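PDB 5Z06: BDI_3064 protein from Parabacteroides distasonis ATCC 8503, which hydrolyses linear beta-1,2-glucan and beta-1,2-glucooligosaccharides of four or more units, releasing the disaccharide sophorose from the non-reducing end. Local coordinates for residues Ile461-Thr466 / Ser488-Gln493; Leu524-Ser529 / Asp551-Tyr556; Tyr256-Ala261 / Ser269-Thr274; Asp216-Arg221 / Tyr264-Ser269. One frame throughout, in Å; residues are numbered along the deposited sequence.

Contact 1: Ile461-Thr466 / Ser488-Gln493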
loop_
_atom_site.group_PDB
_atom_site.type_symbol
_atom_site.label_atom_id
_atom_site.label_comp_id
_atom_site.label_asym_id
_atom_site.label_seq_id
_atom_site.Cartn_x
_atom_site.Cartn_y
_atom_site.Cartn_z
ATOM N N ILE A 461 -4.857 17.303 17.799
ATOM C CA ILE A 461 -5.675 16.975 18.951
ATOM C C ILE A 461 -5.808 15.482 19.045
ATOM O O ILE A 461 -6.333 14.846 18.119
ATOM C CB ILE A 461 -7.076 17.611 18.813
ATOM C CG1 ILE A 461 -6.941 19.143 18.668
ATOM C CG2 ILE A 461 -7.968 17.227 20.000
ATOM C CD1 ILE A 461 -8.232 19.837 18.301
ATOM N N GLY A 462 -5.321 14.928 20.152
ATOM C CA GLY A 462 -5.460 13.502 20.469
ATOM C C GLY A 462 -6.799 13.232 21.140
ATOM O O GLY A 462 -7.484 14.171 21.504
ATOM N N TRP A 463 -7.211 11.984 21.320
ATOM C CA TRP A 463 -6.510 10.795 20.848
ATOM C C TRP A 463 -6.578 10.668 19.336
ATOM O O TRP A 463 -7.657 10.639 18.737
ATOM C CB TRP A 463 -7.122 9.553 21.441
ATOM C CG TRP A 463 -6.561 8.279 20.889
ATOM C CD1 TRP A 463 -7.185 7.383 20.046
ATOM C CD2 TRP A 463 -5.252 7.770 21.108
ATOM N NE1 TRP A 463 -6.349 6.338 19.761
ATOM C CE2 TRP A 463 -5.152 6.545 20.393
ATOM C CE3 TRP A 463 -4.162 8.210 21.852
ATOM C CZ2 TRP A 463 -4.004 5.763 20.417
ATOM C CZ3 TRP A 463 -3.009 7.422 21.875
ATOM C CH2 TRP A 463 -2.944 6.219 21.169
ATOM N N ASN A 464 -5.399 10.648 18.738
ATOM C CA ASN A 464 -5.214 10.216 17.379
ATOM C C ASN A 464 -3.752 9.767 17.228
ATOM O O ASN A 464 -3.118 9.386 18.215
ATOM C CB ASN A 464 -5.684 11.295 16.369
ATOM C CG ASN A 464 -4.834 12.548 16.363
ATOM O OD1 ASN A 464 -3.906 12.722 17.154
ATOM N ND2 ASN A 464 -5.153 13.433 15.448
ATOM N N GLU A 465 -3.211 9.835 16.024
ATOM C CA GLU A 465 -1.868 9.295 15.749
ATOM C C GLU A 465 -0.727 10.216 16.109
ATOM O O GLU A 465 0.440 9.818 15.960
ATOM C CB GLU A 465 -1.725 8.964 14.255
ATOM C CG GLU A 465 -1.708 10.150 13.291
ATOM C CD GLU A 465 -3.050 10.412 12.644
ATOM O OE1 GLU A 465 -4.005 10.423 13.381
ATOM O OE2 GLU A 465 -3.162 10.638 11.434
ATOM N N THR A 466 -1.049 11.435 16.557
ATOM C CA THR A 466 -0.103 12.518 16.598
ATOM C C THR A 466 0.558 12.726 17.950
ATOM O O THR A 466 1.152 13.781 18.160
ATOM C CB THR A 466 -0.756 13.845 16.148
ATOM O OG1 THR A 466 -1.567 14.383 17.193
ATOM C CG2 THR A 466 -1.593 13.635 14.882
ATOM N N SER A 488 -2.685 20.917 26.996
ATOM C CA SER A 488 -3.470 22.024 26.462
ATOM C C SER A 488 -3.835 21.759 25.000
ATOM O O SER A 488 -4.865 22.231 24.522
ATOM C CB SER A 488 -2.683 23.322 26.603
ATOM O OG SER A 488 -1.666 23.425 25.608
ATOM N N GLY A 489 -2.991 20.987 24.307
ATOM C CA GLY A 489 -3.161 20.696 22.888
ATOM C C GLY A 489 -3.580 19.276 22.626
ATOM O O GLY A 489 -4.764 18.996 22.431
ATOM N N TRP A 490 -2.594 18.381 22.624
ATOM C CA TRP A 490 -2.838 16.955 22.462
ATOM C C TRP A 490 -4.054 16.478 23.286
ATOM O O TRP A 490 -5.014 15.960 22.720
ATOM C CB TRP A 490 -1.582 16.184 22.834
ATOM C CG TRP A 490 -1.811 14.806 23.100
ATOM C CD1 TRP A 490 -1.870 14.221 24.304
ATOM C CD2 TRP A 490 -2.070 13.791 22.131
ATOM N NE1 TRP A 490 -2.105 12.876 24.164
ATOM C CE2 TRP A 490 -2.241 12.584 22.835
ATOM C CE3 TRP A 490 -2.110 13.774 20.729
ATOM C CZ2 TRP A 490 -2.497 11.363 22.200
ATOM C CZ3 TRP A 490 -2.350 12.547 20.088
ATOM C CH2 TRP A 490 -2.550 11.364 20.832
ATOM N N ALA A 491 -4.026 16.692 24.601
ATOM C CA ALA A 491 -5.118 16.248 25.482
ATOM C C ALA A 491 -6.033 17.412 25.911
ATOM O O ALA A 491 -6.576 17.409 27.004
ATOM C CB ALA A 491 -4.557 15.519 26.692
ATOM N N SER A 492 -6.181 18.391 25.036
ATOM C CA SER A 492 -6.992 19.560 25.288
ATOM C C SER A 492 -8.355 19.176 25.841
ATOM O O SER A 492 -9.030 18.298 25.290
ATOM C CB SER A 492 -7.220 20.332 23.994
ATOM O OG SER A 492 -8.068 21.451 24.216
ATOM N N GLN A 493 -8.746 19.854 26.919
ATOM C CA GLN A 493 -10.087 19.732 27.463
ATOM C C GLN A 493 -11.068 20.761 26.891
ATOM O O GLN A 493 -12.230 20.753 27.268
ATOM C CB GLN A 493 -10.029 19.814 28.985
ATOM C CG GLN A 493 -9.160 18.731 29.604
ATOM C CD GLN A 493 -9.694 17.348 29.290
ATOM O OE1 GLN A 493 -10.759 16.961 29.767
ATOM N NE2 GLN A 493 -8.975 16.609 28.451
#
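I461 meets the end of helix 485-490 through its backbone, I461 C lying 3.8 Å from W490 O, while its side chain starts out away from W490 and packs on A497 and Y500 of helix 495-505. The one hydrogen bond of the contact follows: G462 N donates to W490 O over 2.8 Å, bent to 136° at the hydrogen but aimed at a lone pair in the carbonyl plane. G462 CA then lies over the face of the W490 indole, 3.4 Å from the centroid of the six-membered ring, a CH-pi contact so close that a side chain would run into the ring. A cis peptide bond leads on to W463, whose CE3 reaches 3.6 Å from W490 CZ2; the two six-membered rings are turned 73° apart, and W463 NE1 is held by G531 O. This buried loop lies in the glucoamylase-like region, whose helices are consistent with the (alpha/alpha)6 barrel of that clan, and joins the approach to helix 467-475 to the end of helix 485-490. With CG wedged between its backbone N and carbonyl carbon (chi1 68°), N464 brings OD1 to 3.3 Å from W490 CZ3. T466 N, coming from above the amide plane, closes an Asx turn on N464 OD1, and T466 OG1 donates to the same oxygen in the plane at 2.9 Å. N464 ND2 binds a glycerol, probably from the crystallisation liquor. T466, the N-cap residue of helix 467-475, sets OG1 at the indole edge, 3.5 Å from W490 CZ3.

Contact 2: Leu524-Ser529 / Asp551-Tyr556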
loop_
_atom_site.group_PDB
_atom_site.type_symbol
_atom_site.label_atom_id
_atom_site.label_comp_id
_atom_site.label_asym_id
_atom_site.label_seq_id
_atom_site.Cartn_x
_atom_site.Cartn_y
_atom_site.Cartn_z
ATOM N N LEU A 524 -11.460 1.627 28.652
ATOM C CA LEU A 524 -10.546 2.459 27.923
ATOM C C LEU A 524 -10.422 3.792 28.637
ATOM O O LEU A 524 -11.357 4.583 28.616
ATOM C CB LEU A 524 -11.096 2.657 26.499
ATOM C CG LEU A 524 -10.106 3.034 25.425
ATOM C CD1 LEU A 524 -8.990 1.993 25.324
ATOM C CD2 LEU A 524 -10.834 3.186 24.095
ATOM N N LYS A 525 -9.283 4.039 29.283
ATOM C CA LYS A 525 -9.084 5.315 29.977
ATOM C C LYS A 525 -9.011 6.504 29.030
ATOM O O LYS A 525 -9.541 7.574 29.304
ATOM C CB LYS A 525 -7.839 5.264 30.846
ATOM C CG LYS A 525 -8.000 4.390 32.087
ATOM C CD LYS A 525 -6.658 4.227 32.787
ATOM C CE LYS A 525 -6.765 3.512 34.118
ATOM N NZ LYS A 525 -6.244 2.124 34.027
ATOM N N VAL A 526 -8.366 6.316 27.897
ATOM C CA VAL A 526 -8.185 7.387 26.941
ATOM C C VAL A 526 -8.557 6.872 25.569
ATOM O O VAL A 526 -8.347 5.701 25.239
ATOM C CB VAL A 526 -6.726 7.832 26.956
ATOM C CG1 VAL A 526 -6.379 8.692 25.738
ATOM C CG2 VAL A 526 -6.422 8.574 28.249
ATOM N N GLY A 527 -9.071 7.760 24.751
ATOM C CA GLY A 527 -9.254 7.454 23.359
ATOM C C GLY A 527 -10.604 7.873 22.862
ATOM O O GLY A 527 -11.619 7.719 23.553
ATOM N N VAL A 528 -10.617 8.363 21.635
ATOM C CA VAL A 528 -11.845 8.705 20.960
ATOM C C VAL A 528 -12.508 7.398 20.607
ATOM O O VAL A 528 -11.848 6.453 20.149
ATOM C CB VAL A 528 -11.570 9.467 19.665
ATOM C CG1 VAL A 528 -12.852 9.633 18.845
ATOM C CG2 VAL A 528 -10.962 10.828 19.983
ATOM N N SER A 529 -13.818 7.349 20.814
ATOM C CA SER A 529 -14.596 6.180 20.459
ATOM C C SER A 529 -13.964 4.965 21.125
ATOM O O SER A 529 -13.558 5.079 22.294
ATOM C CB SER A 529 -14.712 6.078 18.939
ATOM O OG SER A 529 -15.678 5.119 18.603
ATOM N N ASP A 551 0.942 9.458 31.234
ATOM C CA ASP A 551 0.474 10.815 31.532
ATOM C C ASP A 551 -0.446 10.744 32.761
ATOM O O ASP A 551 -0.493 9.703 33.443
ATOM C CB ASP A 551 -0.167 11.468 30.290
ATOM C CG ASP A 551 -1.468 10.804 29.832
ATOM O OD1 ASP A 551 -2.090 9.985 30.540
ATOM O OD2 ASP A 551 -1.873 11.121 28.717
ATOM N N LYS A 552 -1.173 11.820 33.059
ATOM C CA LYS A 552 -2.028 11.817 34.250
ATOM C C LYS A 552 -3.229 10.855 34.147
ATOM O O LYS A 552 -3.781 10.443 35.153
ATOM C CB LYS A 552 -2.444 13.242 34.618
ATOM C CG LYS A 552 -3.530 13.894 33.778
ATOM C CD LYS A 552 -3.495 15.432 33.922
ATOM C CE LYS A 552 -4.871 16.095 34.020
ATOM N NZ LYS A 552 -5.354 16.165 35.432
ATOM N N TYR A 553 -3.574 10.460 32.926
ATOM C CA TYR A 553 -4.722 9.585 32.647
ATOM C C TYR A 553 -4.451 8.098 32.559
ATOM O O TYR A 553 -5.232 7.310 33.045
ATOM C CB TYR A 553 -5.302 9.994 31.323
ATOM C CG TYR A 553 -5.630 11.442 31.277
ATOM C CD1 TYR A 553 -6.549 11.987 32.164
ATOM C CD2 TYR A 553 -5.024 12.274 30.369
ATOM C CE1 TYR A 553 -6.871 13.334 32.124
ATOM C CE2 TYR A 553 -5.340 13.616 30.317
ATOM C CZ TYR A 553 -6.266 14.144 31.192
ATOM O OH TYR A 553 -6.575 15.488 31.124
ATOM N N THR A 554 -3.364 7.710 31.908
ATOM C CA THR A 554 -3.083 6.308 31.687
ATOM C C THR A 554 -1.633 6.110 31.328
ATOM O O THR A 554 -0.970 7.027 30.819
ATOM C CB THR A 554 -3.967 5.727 30.526
ATOM O OG1 THR A 554 -3.735 4.317 30.369
ATOM C CG2 THR A 554 -3.706 6.440 29.183
ATOM N N ASN A 555 -1.155 4.902 31.577
ATOM C CA ASN A 555 0.023 4.394 30.904
ATOM C C ASN A 555 -0.385 4.007 29.461
ATOM O O ASN A 555 -1.443 3.405 29.269
ATOM C CB ASN A 555 0.517 3.178 31.621
ATOM C CG ASN A 555 1.651 2.528 30.893
ATOM O OD1 ASN A 555 1.464 1.530 30.181
ATOM N ND2 ASN A 555 2.832 3.122 31.008
ATOM N N TYR A 556 0.448 4.324 28.468
ATOM C CA TYR A 556 0.062 4.101 27.067
ATOM C C TYR A 556 0.190 2.672 26.544
ATOM O O TYR A 556 -0.620 2.269 25.731
ATOM C CB TYR A 556 0.631 5.185 26.107
ATOM C CG TYR A 556 -0.241 6.366 26.274
ATOM C CD1 TYR A 556 -1.446 6.451 25.605
ATOM C CD2 TYR A 556 0.027 7.291 27.258
ATOM C CE1 TYR A 556 -2.322 7.483 25.835
ATOM C CE2 TYR A 556 -0.836 8.345 27.497
ATOM C CZ TYR A 556 -2.017 8.433 26.794
ATOM O OH TYR A 556 -2.877 9.469 27.030
HETATM O O HOH W 1 -6.323 2.288 29.844
#
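V526 lays CG2 against two side chains, 3.6 Å from Y553 CB and equally 3.6 Å from T554 CG2. Its other branch, CG1, lies anti to the backbone N (chi1 165°) and comes in at the edge of the Y556 ring, 3.8 Å from Y556 OH. Beside it the aliphatic part of K525 runs past the other loop, CD lying 3.4 Å from Y553 O, before NZ pairs with E558 on helix 556-573. That helix begins at Y556, so within the glucoamylase-like domain the contact joins the chain after strand 522-523 to its lead-in. D551 shapes this loop as an Asx turn, OD1 accepting from Y553 N and from T554 N (2.9 Å), while OD2 takes the hydroxyl of Y556 at 2.6 Å; Y556 OH is also bonded to Y513. T554 CG2 lies over one face of the Y556 ring, toward its rim. A serine in place of T554 would probably open a gap between V526 and that ring, losing the methyl that touches both. No hydrogen bond joins the segments, and water 1 links K525 N to T554 OG1 only weakly, so cohesion rests on apolar packing, while polar groups pair within 551-556 or with outside residues such as E558.

Contact 3: Tyr256-Ala261 / Ser269-Thr274; sequences YYKVTA and SNDSQT
The last hairpin of a four-stranded antiparallel sheet, in a region whose topology and sequence are consistent with a fibronectin type III-like sandwich, brings strand 254-262 alongside the extended chain leading to strand 275-278. The two run antiparallel, but serine hydroxyls replace backbone carbonyls at two places. S269 N donates almost straight to A261 O at 2.7 Å, and A261 N answers to S269 OG at 2.8 Å. Three residues on, S272 N bonds to V259 O at 3.0 Å, while V259 N gives a nearly linear 2.7 Å bond to S272 OG (169°). Both hydroxyls sit between their own backbone N and carbonyl carbon (chi1 76° and 59°), which turns them to the strand; S272 OG also donates to Q273 O. With these side-chain acceptors the pairing departs from a regular backbone ladder. On one side, K258 NZ forms a salt bridge with D271 OD2 at 3.0 Å, approaching from above the carboxylate plane, and K258 also makes a cation-pi contact with Y231. T260 CG2 lies beside D271, 3.5 Å from D271 OD1. Farther along, T274 CA makes a CA-H...O contact with Y257 O at 3.3 Å.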
loop_
_atom_site.group_PDB
_atom_site.type_symbol
_atom_site.label_atom_id
_atom_site.label_comp_id
_atom_site.label_asym_id
_atom_site.label_seq_id
_atom_site.Cartn_x
_atom_site.Cartn_y
_atom_site.Cartn_z
ATOM N N TYR A 256 11.438 -24.494 -9.751
ATOM C CA TYR A 256 12.510 -23.904 -10.503
ATOM C C TYR A 256 11.903 -22.730 -11.216
ATOM O O TYR A 256 10.736 -22.779 -11.613
ATOM C CB TYR A 256 13.068 -24.877 -11.560
ATOM C CG TYR A 256 13.588 -26.198 -11.038
ATOM C CD1 TYR A 256 12.697 -27.206 -10.649
ATOM C CD2 TYR A 256 14.956 -26.469 -10.984
ATOM C CE1 TYR A 256 13.145 -28.430 -10.191
ATOM C CE2 TYR A 256 15.420 -27.707 -10.523
ATOM C CZ TYR A 256 14.498 -28.683 -10.137
ATOM O OH TYR A 256 14.880 -29.911 -9.670
ATOM N N TYR A 257 12.696 -21.688 -11.393
ATOM C CA TYR A 257 12.211 -20.449 -11.974
ATOM C C TYR A 257 13.174 -19.865 -12.996
ATOM O O TYR A 257 14.393 -19.940 -12.861
ATOM C CB TYR A 257 11.936 -19.416 -10.888
ATOM C CG TYR A 257 10.863 -19.837 -9.940
ATOM C CD1 TYR A 257 9.533 -19.543 -10.191
ATOM C CD2 TYR A 257 11.177 -20.527 -8.777
ATOM C CE1 TYR A 257 8.531 -19.938 -9.303
ATOM C CE2 TYR A 257 10.189 -20.939 -7.893
ATOM C CZ TYR A 257 8.875 -20.632 -8.154
ATOM O OH TYR A 257 7.909 -21.004 -7.274
ATOM N N LYS A 258 12.571 -19.229 -13.986
ATOM C CA LYS A 258 13.248 -18.713 -15.135
ATOM C C LYS A 258 12.473 -17.462 -15.474
ATOM O O LYS A 258 11.234 -17.476 -15.482
ATOM C CB LYS A 258 13.099 -19.725 -16.258
ATOM C CG LYS A 258 14.289 -19.917 -17.158
ATOM C CD LYS A 258 14.147 -21.226 -17.940
ATOM C CE LYS A 258 12.800 -21.301 -18.661
ATOM N NZ LYS A 258 12.777 -22.328 -19.731
ATOM N N VAL A 259 13.183 -16.385 -15.763
ATOM C CA VAL A 259 12.519 -15.130 -16.057
ATOM C C VAL A 259 12.998 -14.601 -17.400
ATOM O O VAL A 259 14.193 -14.624 -17.700
ATOM C CB VAL A 259 12.797 -14.125 -14.936
ATOM C CG1 VAL A 259 12.170 -12.768 -15.246
ATOM C CG2 VAL A 259 12.274 -14.681 -13.619
ATOM N N THR A 260 12.057 -14.109 -18.195
ATOM C CA THR A 260 12.382 -13.418 -19.445
ATOM C C THR A 260 11.880 -11.982 -19.358
ATOM O O THR A 260 11.024 -11.685 -18.536
ATOM C CB THR A 260 11.716 -14.107 -20.661
ATOM O OG1 THR A 260 10.298 -14.027 -20.543
ATOM C CG2 THR A 260 12.114 -15.577 -20.765
ATOM N N ALA A 261 12.439 -11.109 -20.202
ATOM C CA ALA A 261 11.927 -9.749 -20.421
ATOM C C ALA A 261 11.129 -9.703 -21.715
ATOM O O ALA A 261 11.549 -10.243 -22.733
ATOM C CB ALA A 261 13.065 -8.748 -20.477
ATOM N N SER A 269 12.895 -11.902 -24.442
ATOM C CA SER A 269 14.307 -12.135 -24.262
ATOM C C SER A 269 14.600 -13.619 -24.195
ATOM O O SER A 269 13.699 -14.470 -24.115
ATOM C CB SER A 269 14.799 -11.519 -22.952
ATOM O OG SER A 269 14.394 -12.319 -21.848
ATOM N N ASN A 270 15.885 -13.916 -24.180
ATOM C CA ASN A 270 16.321 -15.241 -23.795
ATOM C C ASN A 270 15.993 -15.470 -22.312
ATOM O O ASN A 270 15.580 -14.552 -21.601
ATOM C CB ASN A 270 17.814 -15.454 -24.102
ATOM C CG ASN A 270 18.722 -14.515 -23.343
ATOM O OD1 ASN A 270 18.364 -13.371 -23.069
ATOM N ND2 ASN A 270 19.915 -14.991 -23.008
ATOM N N ASP A 271 16.162 -16.714 -21.882
ATOM C CA ASP A 271 15.964 -17.103 -20.496
ATOM C C ASP A 271 17.038 -16.533 -19.587
ATOM O O ASP A 271 18.204 -16.435 -19.975
ATOM C CB ASP A 271 16.007 -18.626 -20.360
ATOM C CG ASP A 271 14.802 -19.295 -20.937
ATOM O OD1 ASP A 271 13.861 -18.594 -21.356
ATOM O OD2 ASP A 271 14.786 -20.539 -20.967
ATOM N N SER A 272 16.640 -16.189 -18.365
ATOM C CA SER A 272 17.591 -15.967 -17.281
ATOM C C SER A 272 18.217 -17.317 -16.925
ATOM O O SER A 272 17.752 -18.355 -17.396
ATOM C CB SER A 272 16.867 -15.397 -16.048
ATOM O OG SER A 272 15.855 -16.287 -15.600
ATOM N N GLN A 273 19.225 -17.327 -16.058
ATOM C CA GLN A 273 19.629 -18.599 -15.472
ATOM C C GLN A 273 18.422 -19.146 -14.685
ATOM O O GLN A 273 17.491 -18.407 -14.325
ATOM C CB GLN A 273 20.899 -18.496 -14.598
ATOM C CG GLN A 273 20.778 -17.696 -13.295
ATOM C CD GLN A 273 21.741 -18.140 -12.188
ATOM O OE1 GLN A 273 22.544 -19.069 -12.361
ATOM N NE2 GLN A 273 21.654 -17.471 -11.027
ATOM N N THR A 274 18.425 -20.445 -14.464
ATOM C CA THR A 274 17.374 -21.093 -13.705
ATOM C C THR A 274 17.784 -21.100 -12.242
ATOM O O THR A 274 18.928 -21.392 -11.916
ATOM C CB THR A 274 17.119 -22.511 -14.234
ATOM O OG1 THR A 274 16.552 -22.402 -15.546
ATOM C CG2 THR A 274 16.150 -23.281 -13.334
#

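Contact 4: Asp216-Arg221 / Tyr264-Ser269; sequences DIKYYR and YALNES
Packing is led by K218 and Y264, whose side chains cross at about a right angle. K218 CG, anti to the backbone N (chi1 -164°), stands almost directly over the Y264 ring, 3.8 Å from its centroid, and K218 CA closes to 3.3 Å from Y264 CE1. L266 continues this layer: its CD2 meets K218 CD at 3.5 Å and Y219 OH at 3.9 Å. K218 and Y219 both face V262 in a classic beta bulge, where strand 219-225 pairs with strand 254-262 in the four-stranded sheet. A bridging water 2 donates to D216 O at 2.7 Å and accepts from Y264 N at 2.9 Å, lying near the plane of the Y264 ring at its edge. Charge pairing closes the far end: R221 NH1 bonds to E268 OE1 at 2.8 Å, in the guanidinium plane but well above that of the carboxylate. E268 OE2 is bonded to Y223 OH and probably to T260 OG1. An alanine in place of Y264 would probably leave the K218 methylenes without their aromatic platform, and D7 and R82 without the hydroxyl they both bond. The ammonium of K218 pairs with E178, and D216 pairs with R82, so across the two segments the R221-E268 bridge is the one charge pair and the rest is apolar packing and a water.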
loop_
_atom_site.group_PDB
_atom_site.type_symbol
_atom_site.label_atom_id
_atom_site.label_comp_id
_atom_site.label_asym_id
_atom_site.label_seq_id
_atom_site.Cartn_x
_atom_site.Cartn_y
_atom_site.Cartn_z
ATOM N N ASP A 216 13.001 0.138 -22.045
ATOM C CA ASP A 216 11.574 0.300 -21.776
ATOM C C ASP A 216 10.767 -0.965 -22.154
ATOM O O ASP A 216 10.010 -1.006 -23.130
ATOM C CB ASP A 216 11.050 1.566 -22.457
ATOM C CG ASP A 216 9.745 2.043 -21.866
ATOM O OD1 ASP A 216 9.264 1.446 -20.883
ATOM O OD2 ASP A 216 9.169 3.009 -22.380
ATOM N N ILE A 217 10.950 -2.002 -21.345
ATOM C CA ILE A 217 10.259 -3.270 -21.528
ATOM C C ILE A 217 8.841 -3.224 -20.951
ATOM O O ILE A 217 8.511 -2.375 -20.099
ATOM C CB ILE A 217 11.049 -4.456 -20.935
ATOM C CG1 ILE A 217 11.204 -4.352 -19.419
ATOM C CG2 ILE A 217 12.421 -4.557 -21.590
ATOM C CD1 ILE A 217 11.285 -5.698 -18.753
ATOM N N LYS A 218 8.012 -4.156 -21.412
ATOM C CA LYS A 218 6.606 -4.184 -21.011
ATOM C C LYS A 218 6.480 -4.830 -19.625
ATOM O O LYS A 218 5.871 -4.285 -18.713
ATOM C CB LYS A 218 5.778 -4.942 -22.046
ATOM C CG LYS A 218 4.280 -4.717 -21.937
ATOM C CD LYS A 218 3.523 -5.673 -22.843
ATOM C CE LYS A 218 2.019 -5.510 -22.731
ATOM N NZ LYS A 218 1.552 -4.217 -23.263
ATOM N N TYR A 219 7.059 -6.009 -19.497
ATOM C CA TYR A 219 7.009 -6.746 -18.257
ATOM C C TYR A 219 8.016 -7.848 -18.297
ATOM O O TYR A 219 8.603 -8.134 -19.339
ATOM C CB TYR A 219 5.606 -7.303 -17.963
ATOM C CG TYR A 219 4.810 -7.947 -19.102
ATOM C CD1 TYR A 219 5.264 -9.085 -19.769
ATOM C CD2 TYR A 219 3.539 -7.470 -19.428
ATOM C CE1 TYR A 219 4.506 -9.679 -20.770
ATOM C CE2 TYR A 219 2.776 -8.059 -20.419
ATOM C CZ TYR A 219 3.260 -9.164 -21.082
ATOM O OH TYR A 219 2.487 -9.741 -22.052
ATOM N N TYR A 220 8.248 -8.425 -17.136
ATOM C CA TYR A 220 8.999 -9.654 -17.026
ATOM C C TYR A 220 7.991 -10.785 -17.012
ATOM O O TYR A 220 6.946 -10.660 -16.382
ATOM C CB TYR A 220 9.818 -9.649 -15.750
ATOM C CG TYR A 220 10.881 -8.591 -15.763
ATOM C CD1 TYR A 220 12.089 -8.809 -16.427
ATOM C CD2 TYR A 220 10.678 -7.369 -15.128
ATOM C CE1 TYR A 220 13.076 -7.838 -16.447
ATOM C CE2 TYR A 220 11.653 -6.386 -15.139
ATOM C CZ TYR A 220 12.854 -6.620 -15.793
ATOM O OH TYR A 220 13.813 -5.631 -15.795
ATOM N N ARG A 221 8.277 -11.855 -17.735
ATOM C CA ARG A 221 7.471 -13.047 -17.672
ATOM C C ARG A 221 8.228 -14.009 -16.814
ATOM O O ARG A 221 9.423 -14.240 -17.063
ATOM C CB ARG A 221 7.279 -13.668 -19.054
ATOM C CG ARG A 221 5.871 -13.553 -19.596
ATOM C CD ARG A 221 5.739 -14.206 -20.965
ATOM N NE ARG A 221 4.747 -13.494 -21.771
ATOM C CZ ARG A 221 4.787 -13.337 -23.097
ATOM N NH1 ARG A 221 5.784 -13.845 -23.833
ATOM N NH2 ARG A 221 3.812 -12.650 -23.701
ATOM N N TYR A 264 7.187 -4.253 -25.590
ATOM C CA TYR A 264 5.814 -3.914 -25.964
ATOM C C TYR A 264 5.320 -4.562 -27.262
ATOM O O TYR A 264 4.110 -4.709 -27.458
ATOM C CB TYR A 264 5.611 -2.399 -25.994
ATOM C CG TYR A 264 5.371 -1.841 -24.618
ATOM C CD1 TYR A 264 6.410 -1.720 -23.701
ATOM C CD2 TYR A 264 4.092 -1.468 -24.216
ATOM C CE1 TYR A 264 6.182 -1.212 -22.434
ATOM C CE2 TYR A 264 3.852 -0.965 -22.958
ATOM C CZ TYR A 264 4.897 -0.850 -22.061
ATOM O OH TYR A 264 4.660 -0.338 -20.809
ATOM N N ALA A 265 6.247 -4.973 -28.127
ATOM C CA ALA A 265 5.910 -5.782 -29.301
ATOM C C ALA A 265 5.662 -7.250 -28.936
ATOM O O ALA A 265 5.317 -8.047 -29.813
ATOM C CB ALA A 265 7.003 -5.681 -30.353
ATOM N N LEU A 266 5.840 -7.587 -27.650
ATOM C CA LEU A 266 5.701 -8.934 -27.113
ATOM C C LEU A 266 6.782 -9.878 -27.636
ATOM O O LEU A 266 6.590 -11.079 -27.694
ATOM C CB LEU A 266 4.279 -9.492 -27.295
ATOM C CG LEU A 266 3.154 -8.545 -26.863
ATOM C CD1 LEU A 266 1.798 -9.200 -27.021
ATOM C CD2 LEU A 266 3.325 -8.074 -25.423
ATOM N N ASN A 267 7.941 -9.330 -27.975
ATOM C CA ASN A 267 9.121 -10.164 -28.182
ATOM C C ASN A 267 9.629 -10.527 -26.809
ATOM O O ASN A 267 9.449 -9.774 -25.860
ATOM C CB ASN A 267 10.230 -9.433 -28.934
ATOM C CG ASN A 267 9.758 -8.872 -30.257
ATOM O OD1 ASN A 267 9.194 -9.591 -31.089
ATOM N ND2 ASN A 267 9.960 -7.577 -30.446
ATOM N N GLU A 268 10.290 -11.669 -26.732
ATOM C CA GLU A 268 10.735 -12.219 -25.478
ATOM C C GLU A 268 12.242 -12.364 -25.501
ATOM O O GLU A 268 12.806 -12.890 -26.447
ATOM C CB GLU A 268 10.051 -13.568 -25.259
ATOM C CG GLU A 268 10.277 -14.195 -23.890
ATOM C CD GLU A 268 9.085 -14.994 -23.371
ATOM O OE1 GLU A 268 8.121 -15.293 -24.111
ATOM O OE2 GLU A 268 9.097 -15.315 -22.180
ATOM N N SER A 269 12.895 -11.902 -24.442
ATOM C CA SER A 269 14.307 -12.135 -24.262
ATOM C C SER A 269 14.600 -13.619 -24.195
ATOM O O SER A 269 13.699 -14.470 -24.115
ATOM C CB SER A 269 14.799 -11.519 -22.952
ATOM O OG SER A 269 14.394 -12.319 -21.848
HETATM O O HOH W 2 9.309 -2.273 -25.452
#

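How the contacts relate
The four contacts form two pairs on opposite sides of the chain's centre, with centres of contacts from different pairs about 52 to 55 Å apart. Contacts 1 and 2, both in the glucoamylase-like domain, lie 11 Å apart between centres and touch: W463 CB packs on G527 CA at 3.6 Å, and W463 CZ3 lies 4.0 Å from Y556 CE1. The glycerol bound at N464 and E465 may mark a pocket beside contact 1. Contacts 3 and 4, with centres 13 Å apart, share S269 and one sheet, R221 N lying 2.9 Å from T260 O. In contact 4 the Y219 side chain comes within about 8 Å of the calcium ion.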